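Local atomic coordinates of Alpha/beta hydrolase (Enterobacter asburiae, PDB entry 6KMO), a protein that hydrolyses carboxylic esters as an esterase or lipase of the alpha/beta hydrolase fold, probably through a serine nucleophile. Residues T98-M103 / S129-V134; V177-G182 / I306-L311; V205-V210 / L270-E275. The protein carries 2 engineered substitutions. All coordinates share one frame; numbering follows the deposited sequence.

How the contacts relate
All three contacts are buried, and all reach the same central sheet. Contact 1 lies farthest out, its centre about 16 Å from the centre of the chain. Contact 2 is only about 3 Å from that centre. Contacts 1 and 3 each pair two neighbouring parallel strands, through backbone bonds and mostly apolar side chains. Contact 2 is different: polar side chains at the end of strand 174-179 meet a loop. Strand 174-179 also joins the other two, because it runs beside strand 99-105 of contact 1 and strand 203-207 of contact 3. Contacts 2 and 3 are linked further by probable hydrogen bonds from W208 to D308 and between Y309 and Q272.

Contact 1: residues T98-M103 / S129-V134; sequences TLPAFM and SGAAAV
A132 O is gripped by two groups of the facing strand. F102 N donates to A132 O at 2.8 Å, and A101 CA adds a CA-H...O contact. F102 O is held in a similar way. F102 O accepts from V134 N at 2.8 Å, and A133 CA makes a CA-H...O contact with it. A third backbone bond runs from A132 N to P100 O.

F102 has CG between its own backbone N and carbonyl carbon (chi1 56°), and the ring is carried over the neighbouring strand. One ring face lies over A133 CA, and F102 CE1 touches A133 CB at 3.6 Å. A131 CB comes to the ring edge, 4.0 Å from F102 CD2. S129 OG approaches the ring obliquely; it bonds to L125 O and accepts from A131 N in an ST turn. Helix 115-129 covers F102 and A133.

M103 and V134 occupy the other face, side by side under helix 148-163. The M103 chain is bent at chi2 and chi3, which brings M103 CE to 3.8 Å from V134 CG1. The two parallel strands, with helix 115-129 linking them in the chain, form a beta-alpha-beta crossover of the alpha/beta hydrolase fold.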
loop_
_atom_site.group_PDB
_atom_site.type_symbol
_atom_site.label_atom_id
_atom_site.label_comp_id
_atom_site.label_asym_id
_atom_site.label_seq_id
_atom_site.Cartn_x
_atom_site.Cartn_y
_atom_site.Cartn_z
ATOM N N THR A 98 -23.601 15.471 8.926
ATOM C CA THR A 98 -23.453 14.112 9.416
ATOM C C THR A 98 -22.332 13.431 8.641
ATOM O O THR A 98 -22.187 13.616 7.434
ATOM C CB THR A 98 -24.776 13.392 9.208
ATOM O OG1 THR A 98 -25.810 14.090 9.927
ATOM C CG2 THR A 98 -24.711 11.952 9.695
ATOM N N LEU A 99 -21.526 12.642 9.350
ATOM C CA LEU A 99 -20.408 11.947 8.737
ATOM C C LEU A 99 -20.516 10.453 9.005
ATOM O O LEU A 99 -21.042 10.044 10.037
ATOM C CB LEU A 99 -19.091 12.425 9.349
ATOM C CG LEU A 99 -18.701 13.861 9.046
ATOM C CD1 LEU A 99 -17.518 14.245 9.927
ATOM C CD2 LEU A 99 -18.401 14.042 7.593
ATOM N N PRO A 100 -19.992 9.617 8.121
ATOM C CA PRO A 100 -19.718 8.235 8.513
ATOM C C PRO A 100 -18.586 8.238 9.521
ATOM O O PRO A 100 -17.920 9.246 9.750
ATOM C CB PRO A 100 -19.296 7.579 7.200
ATOM C CG PRO A 100 -18.607 8.669 6.476
ATOM C CD PRO A 100 -19.322 9.963 6.853
ATOM N N ALA A 101 -18.363 7.080 10.135
ATOM C CA ALA A 101 -17.393 7.012 11.216
ATOM C C ALA A 101 -16.614 5.708 11.184
ATOM O O ALA A 101 -17.024 4.703 10.575
ATOM C CB ALA A 101 -18.070 7.164 12.586
ATOM N N PHE A 102 -15.486 5.730 11.891
ATOM C CA PHE A 102 -14.774 4.516 12.246
ATOM C C PHE A 102 -14.464 4.530 13.735
ATOM O O PHE A 102 -14.057 5.558 14.288
ATOM C CB PHE A 102 -13.491 4.274 11.425
ATOM C CG PHE A 102 -12.484 5.380 11.465
ATOM C CD1 PHE A 102 -11.401 5.336 12.321
ATOM C CD2 PHE A 102 -12.573 6.436 10.577
ATOM C CE1 PHE A 102 -10.451 6.334 12.313
ATOM C CE2 PHE A 102 -11.619 7.438 10.563
ATOM C CZ PHE A 102 -10.565 7.396 11.443
ATOM N N MET A 103 -14.647 3.393 14.383
ATOM C CA MET A 103 -14.113 3.206 15.725
ATOM C C MET A 103 -12.596 3.160 15.616
ATOM O O MET A 103 -12.045 2.681 14.616
ATOM C CB MET A 103 -14.633 1.904 16.332
ATOM C CG MET A 103 -16.152 1.728 16.238
ATOM S SD MET A 103 -17.217 3.078 16.981
ATOM C CE MET A 103 -16.614 2.981 18.704
ATOM N N SER A 129 -9.478 10.265 5.348
ATOM C CA SER A 129 -10.703 9.542 5.041
ATOM C C SER A 129 -11.936 10.432 4.953
ATOM O O SER A 129 -12.928 10.022 4.329
ATOM C CB SER A 129 -10.974 8.474 6.109
ATOM O OG SER A 129 -11.304 9.080 7.356
ATOM N N GLY A 130 -11.907 11.611 5.564
ATOM C CA GLY A 130 -13.094 12.441 5.694
ATOM C C GLY A 130 -14.106 11.967 6.704
ATOM O O GLY A 130 -15.190 12.566 6.802
ATOM N N ALA A 131 -13.826 10.906 7.443
ATOM C CA ALA A 131 -14.759 10.278 8.360
ATOM C C ALA A 131 -14.416 10.661 9.794
ATOM O O ALA A 131 -13.282 11.019 10.110
ATOM C CB ALA A 131 -14.717 8.759 8.208
ATOM N N ALA A 132 -15.408 10.574 10.672
ATOM C CA ALA A 132 -15.166 10.777 12.088
ATOM C C ALA A 132 -14.538 9.543 12.716
ATOM O O ALA A 132 -14.918 8.412 12.401
ATOM C CB ALA A 132 -16.477 11.075 12.818
ATOM N N ALA A 133 -13.577 9.762 13.602
ATOM C CA ALA A 133 -13.012 8.700 14.425
ATOM C C ALA A 133 -13.645 8.719 15.805
ATOM O O ALA A 133 -13.814 9.785 16.406
ATOM C CB ALA A 133 -11.501 8.875 14.585
ATOM N N VAL A 134 -13.956 7.546 16.324
ATOM C CA VAL A 134 -14.465 7.392 17.683
ATOM C C VAL A 134 -13.463 6.534 18.450
ATOM O O VAL A 134 -13.511 5.294 18.412
ATOM C CB VAL A 134 -15.874 6.796 17.728
ATOM C CG1 VAL A 134 -16.388 6.750 19.163
ATOM C CG2 VAL A 134 -16.809 7.589 16.815
#

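Contact 2: residues V177-G182 / I306-L311; sequences VGNSVG and IHDYGL
H307 has its ring carbon CG anti to the backbone N (chi1 -175°), while S180 holds OG anti to its carbonyl carbon (chi1 -46°). These torsions bring S180 OG within 3.0 Å of H307 NE2, oblique to the imidazole ring. S180 has two conformers, so this distance describes one of them. The other ring nitrogen, H307 ND1, is hydrogen-bonded to D277.

S180 sits with positive phi in a tight turn between strand 174-179 and helix 181-195. G178 and G182 flank it. This fits the GxSxG nucleophile elbow of alpha/beta hydrolases, with S180, H307 and D277 as the probable catalytic triad.

D308 lies alongside the triad. N179 ND2 donates to D308 OD1 at 3.2 Å, on the syn side and 21° out of the carboxylate plane. The same oxygen takes a bond from W208 NE1, while N179 ND2 is also bonded to H118. A water donates to D308 OD2 at 2.6 Å and lies 2.8 Å from S180 OG, bridging the two residues. L311 crosses N179 at about a right angle, with L311 CD2 3.9 Å from N179 ND2.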
loop_
_atom_site.group_PDB
_atom_site.type_symbol
_atom_site.label_atom_id
_atom_site.label_comp_id
_atom_site.label_asym_id
_atom_site.label_seq_id
_atom_site.Cartn_x
_atom_site.Cartn_y
_atom_site.Cartn_z
ATOM N N VAL A 177 -10.983 0.546 12.981
ATOM C CA VAL A 177 -9.584 0.848 12.678
ATOM C C VAL A 177 -8.765 0.737 13.952
ATOM O O VAL A 177 -9.194 1.169 15.027
ATOM C CB VAL A 177 -9.439 2.270 12.099
ATOM C CG1 VAL A 177 -7.979 2.601 11.816
ATOM C CG2 VAL A 177 -10.280 2.437 10.822
ATOM N N GLY A 178 -7.564 0.179 13.847
ATOM C CA GLY A 178 -6.684 0.139 15.004
ATOM C C GLY A 178 -5.298 -0.326 14.621
ATOM O O GLY A 178 -5.114 -1.052 13.644
ATOM N N ASN A 179 -4.331 0.079 15.448
ATOM C CA ASN A 179 -2.922 -0.279 15.249
ATOM C C ASN A 179 -2.463 -1.271 16.309
ATOM O O ASN A 179 -2.761 -1.104 17.494
ATOM C CB ASN A 179 -2.000 0.951 15.301
ATOM C CG ASN A 179 -2.108 1.737 16.599
ATOM O OD1 ASN A 179 -3.192 2.191 16.977
ATOM N ND2 ASN A 179 -0.981 1.937 17.274
ATOM N N SER A 180 -1.756 -2.316 15.866
ATOM C CA SER A 180 -1.064 -3.229 16.782
ATOM C C SER A 180 -2.085 -4.058 17.561
ATOM O O SER A 180 -2.898 -4.755 16.945
ATOM C CB SER A 180 -0.096 -2.444 17.656
ATOM O OG SER A 180 0.658 -1.530 16.872
ATOM N N VAL A 181 -2.099 -3.991 18.897
ATOM C CA VAL A 181 -3.177 -4.650 19.632
ATOM C C VAL A 181 -4.517 -3.994 19.304
ATOM O O VAL A 181 -5.566 -4.625 19.472
ATOM C CB VAL A 181 -2.974 -4.757 21.155
ATOM C CG1 VAL A 181 -1.724 -5.569 21.490
ATOM C CG2 VAL A 181 -3.010 -3.406 21.850
ATOM N N GLY A 182 -4.504 -2.742 18.855
ATOM C CA GLY A 182 -5.721 -2.132 18.350
ATOM C C GLY A 182 -6.219 -2.790 17.082
ATOM O O GLY A 182 -7.431 -2.884 16.854
ATOM N N ILE A 306 9.477 -0.132 10.522
ATOM C CA ILE A 306 9.351 -0.860 11.764
ATOM C C ILE A 306 7.900 -0.875 12.229
ATOM O O ILE A 306 7.055 -0.119 11.750
ATOM C CB ILE A 306 10.247 -0.251 12.876
ATOM C CG1 ILE A 306 9.947 1.232 13.060
ATOM C CG2 ILE A 306 11.711 -0.510 12.581
ATOM C CD1 ILE A 306 10.563 1.823 14.296
ATOM N N HIS A 307 7.620 -1.732 13.203
ATOM C CA HIS A 307 6.352 -1.709 13.913
ATOM C C HIS A 307 5.985 -0.287 14.326
ATOM O O HIS A 307 6.822 0.486 14.786
ATOM C CB HIS A 307 6.463 -2.594 15.160
ATOM C CG HIS A 307 5.175 -2.737 15.890
ATOM N ND1 HIS A 307 4.127 -3.475 15.399
ATOM C CD2 HIS A 307 4.737 -2.164 17.039
ATOM C CE1 HIS A 307 3.101 -3.377 16.240
ATOM N NE2 HIS A 307 3.453 -2.594 17.241
ATOM N N ASP A 308 4.700 0.055 14.196
ATOM C CA ASP A 308 4.187 1.349 14.652
ATOM C C ASP A 308 4.774 2.515 13.859
ATOM O O ASP A 308 4.771 3.658 14.325
ATOM C CB ASP A 308 4.375 1.555 16.163
ATOM C CG ASP A 308 3.152 1.172 16.970
ATOM O OD1 ASP A 308 1.999 1.203 16.464
ATOM O OD2 ASP A 308 3.352 0.883 18.177
ATOM N N TYR A 309 5.173 2.271 12.609
ATOM C CA TYR A 309 5.694 3.350 11.779
ATOM C C TYR A 309 4.705 4.501 11.703
ATOM O O TYR A 309 5.093 5.671 11.775
ATOM C CB TYR A 309 6.080 2.857 10.377
ATOM C CG TYR A 309 4.990 2.187 9.550
ATOM C CD1 TYR A 309 4.814 0.822 9.609
ATOM C CD2 TYR A 309 4.181 2.911 8.694
ATOM C CE1 TYR A 309 3.834 0.186 8.856
ATOM C CE2 TYR A 309 3.180 2.286 7.929
ATOM C CZ TYR A 309 3.030 0.913 8.018
ATOM O OH TYR A 309 2.050 0.232 7.315
ATOM N N GLY A 310 3.408 4.198 11.584
ATOM C CA GLY A 310 2.420 5.259 11.466
ATOM C C GLY A 310 1.988 5.886 12.773
ATOM O O GLY A 310 1.271 6.891 12.756
ATOM N N LEU A 311 2.364 5.294 13.904
ATOM C CA LEU A 311 2.062 5.871 15.207
ATOM C C LEU A 311 3.145 6.831 15.678
ATOM O O LEU A 311 2.838 7.932 16.130
ATOM C CB LEU A 311 1.928 4.757 16.259
ATOM C CG LEU A 311 1.838 5.226 17.714
ATOM C CD1 LEU A 311 0.541 5.988 17.931
ATOM C CD2 LEU A 311 1.946 4.068 18.689
HETATM O O HOH W 1 0.998 0.220 19.088
#

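Contact 3: residues V205-V210 / L270-E275; sequences VMLWPV and LIQTAE
W208 and Q272 lie side by side and point the same way, with the ring and amide planes 47° apart. Q272 is extended beyond CG (chi2 -163°), which puts Q272 OE1 at the indole edge, in its plane, 3.7 Å from W208 CZ3. L207 runs alongside Q272 in the same direction, and L207 CD2 rests 3.8 Å from Q272 CD. L207 CB also lies over one face of the indole. V205 and L270 continue the row on this side of the sheet, with V205 CG1 4.2 Å from L270 CD2.

On the other side, M206 CB packs against I271 CG1 at 4.1 Å, and helix 280-292 covers both through F286. P209 crosses I271 at about a right angle, its CD 4.0 Å from I271 CG2.

These are neighbouring parallel strands of the central sheet of the alpha/beta hydrolase fold, joined by bonds from M206 N to L270 O and from Q272 N to M206 O. Past the end of strand 203-207, W208 N still donates to Q272 O at 2.7 Å, although this bond is bent (140° at the hydrogen).

Most side-chain contacts here are apolar; the buried amide of Q272 is satisfied on both sides. Its partners, Y309 OH and A324 O, should fix its rotation. W208 touches S180 and meets the H307 ring edge-to-face, so the indole probably serves as second-shell support for the active site.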
loop_
_atom_site.group_PDB
_atom_site.type_symbol
_atom_site.label_atom_id
_atom_site.label_comp_id
_atom_site.label_asym_id
_atom_site.label_seq_id
_atom_site.Cartn_x
_atom_site.Cartn_y
_atom_site.Cartn_z
ATOM N N VAL A 205 -9.704 -1.698 9.083
ATOM C CA VAL A 205 -8.312 -1.383 8.786
ATOM C C VAL A 205 -7.481 -1.845 9.972
ATOM O O VAL A 205 -7.565 -1.278 11.068
ATOM C CB VAL A 205 -8.069 0.099 8.490
ATOM C CG1 VAL A 205 -6.600 0.289 8.160
ATOM C CG2 VAL A 205 -8.941 0.592 7.346
ATOM N N MET A 206 -6.691 -2.887 9.761
ATOM C CA MET A 206 -5.816 -3.461 10.777
ATOM C C MET A 206 -4.401 -3.010 10.455
ATOM O O MET A 206 -3.790 -3.489 9.490
ATOM C CB MET A 206 -5.939 -4.989 10.788
ATOM C CG MET A 206 -7.322 -5.510 11.151
ATOM S SD MET A 206 -7.631 -7.356 10.951
ATOM C CE MET A 206 -6.481 -8.013 12.197
ATOM N N LEU A 207 -3.889 -2.076 11.246
ATOM C CA LEU A 207 -2.574 -1.471 11.011
ATOM C C LEU A 207 -1.559 -2.245 11.839
ATOM O O LEU A 207 -1.614 -2.237 13.074
ATOM C CB LEU A 207 -2.578 0.005 11.396
ATOM C CG LEU A 207 -3.556 0.882 10.603
ATOM C CD1 LEU A 207 -3.609 2.263 11.225
ATOM C CD2 LEU A 207 -3.174 0.960 9.153
ATOM N N TRP A 208 -0.649 -2.928 11.146
ATOM C CA TRP A 208 0.414 -3.744 11.731
ATOM C C TRP A 208 -0.098 -4.511 12.964
ATOM O O TRP A 208 0.416 -4.333 14.084
ATOM C CB TRP A 208 1.681 -2.935 12.015
ATOM C CG TRP A 208 1.456 -1.581 12.595
ATOM C CD1 TRP A 208 1.503 -1.268 13.918
ATOM C CD2 TRP A 208 1.126 -0.363 11.903
ATOM N NE1 TRP A 208 1.194 0.058 14.106
ATOM C CE2 TRP A 208 0.979 0.636 12.882
ATOM C CE3 TRP A 208 0.925 -0.019 10.563
ATOM C CZ2 TRP A 208 0.637 1.946 12.561
ATOM C CZ3 TRP A 208 0.583 1.297 10.256
ATOM C CH2 TRP A 208 0.451 2.250 11.251
ATOM N N PRO A 209 -1.087 -5.382 12.787
ATOM C CA PRO A 209 -1.814 -5.965 13.917
ATOM C C PRO A 209 -1.087 -7.119 14.588
ATOM O O PRO A 209 -0.281 -7.836 13.984
ATOM C CB PRO A 209 -3.089 -6.508 13.252
ATOM C CG PRO A 209 -2.620 -6.904 11.860
ATOM C CD PRO A 209 -1.699 -5.754 11.490
ATOM N N VAL A 210 -1.447 -7.313 15.858
ATOM C CA VAL A 210 -1.208 -8.557 16.589
ATOM C C VAL A 210 -2.333 -9.529 16.248
ATOM O O VAL A 210 -3.512 -9.182 16.372
ATOM C CB VAL A 210 -1.194 -8.295 18.102
ATOM C CG1 VAL A 210 -1.156 -9.619 18.871
ATOM C CG2 VAL A 210 -0.058 -7.373 18.516
ATOM N N LEU A 270 -8.615 -4.147 5.154
ATOM C CA LEU A 270 -7.279 -3.747 4.735
ATOM C C LEU A 270 -6.341 -4.066 5.887
ATOM O O LEU A 270 -6.607 -3.662 7.028
ATOM C CB LEU A 270 -7.217 -2.253 4.436
ATOM C CG LEU A 270 -5.809 -1.684 4.216
ATOM C CD1 LEU A 270 -5.142 -2.274 2.983
ATOM C CD2 LEU A 270 -5.870 -0.181 4.078
ATOM N N ILE A 271 -5.243 -4.771 5.606
ATOM C CA ILE A 271 -4.177 -4.994 6.579
ATOM C C ILE A 271 -2.921 -4.331 6.046
ATOM O O ILE A 271 -2.522 -4.589 4.909
ATOM C CB ILE A 271 -3.920 -6.495 6.802
ATOM C CG1 ILE A 271 -5.133 -7.174 7.406
ATOM C CG2 ILE A 271 -2.697 -6.693 7.691
ATOM C CD1 ILE A 271 -5.104 -8.698 7.370
ATOM N N GLN A 272 -2.300 -3.473 6.853
ATOM C CA GLN A 272 -0.954 -2.985 6.554
ATOM C C GLN A 272 0.033 -3.712 7.451
ATOM O O GLN A 272 -0.215 -3.878 8.647
ATOM C CB GLN A 272 -0.800 -1.483 6.800
ATOM C CG GLN A 272 -1.724 -0.611 5.965
ATOM C CD GLN A 272 -1.293 0.843 5.908
ATOM O OE1 GLN A 272 -0.427 1.290 6.672
ATOM N NE2 GLN A 272 -1.920 1.602 5.010
ATOM N N THR A 273 1.156 -4.138 6.882
ATOM C CA THR A 273 2.241 -4.682 7.685
ATOM C C THR A 273 3.522 -3.895 7.434
ATOM O O THR A 273 3.693 -3.240 6.403
ATOM C CB THR A 273 2.463 -6.171 7.410
ATOM O OG1 THR A 273 2.833 -6.307 6.041
ATOM C CG2 THR A 273 1.230 -7.000 7.757
ATOM N N ALA A 274 4.412 -3.961 8.416
ATOM C CA ALA A 274 5.740 -3.371 8.331
ATOM C C ALA A 274 6.749 -4.455 8.008
ATOM O O ALA A 274 6.726 -5.536 8.609
ATOM C CB ALA A 274 6.110 -2.725 9.660
ATOM N N GLU A 275 7.667 -4.165 7.076
ATOM C CA GLU A 275 8.629 -5.186 6.656
ATOM C C GLU A 275 9.489 -5.672 7.820
ATOM O O GLU A 275 9.815 -6.859 7.893
ATOM C CB GLU A 275 9.516 -4.662 5.521
ATOM C CG GLU A 275 10.584 -5.655 5.057
ATOM C CD GLU A 275 11.531 -5.091 4.026
ATOM O OE1 GLU A 275 11.755 -3.861 3.988
ATOM O OE2 GLU A 275 12.052 -5.918 3.244
#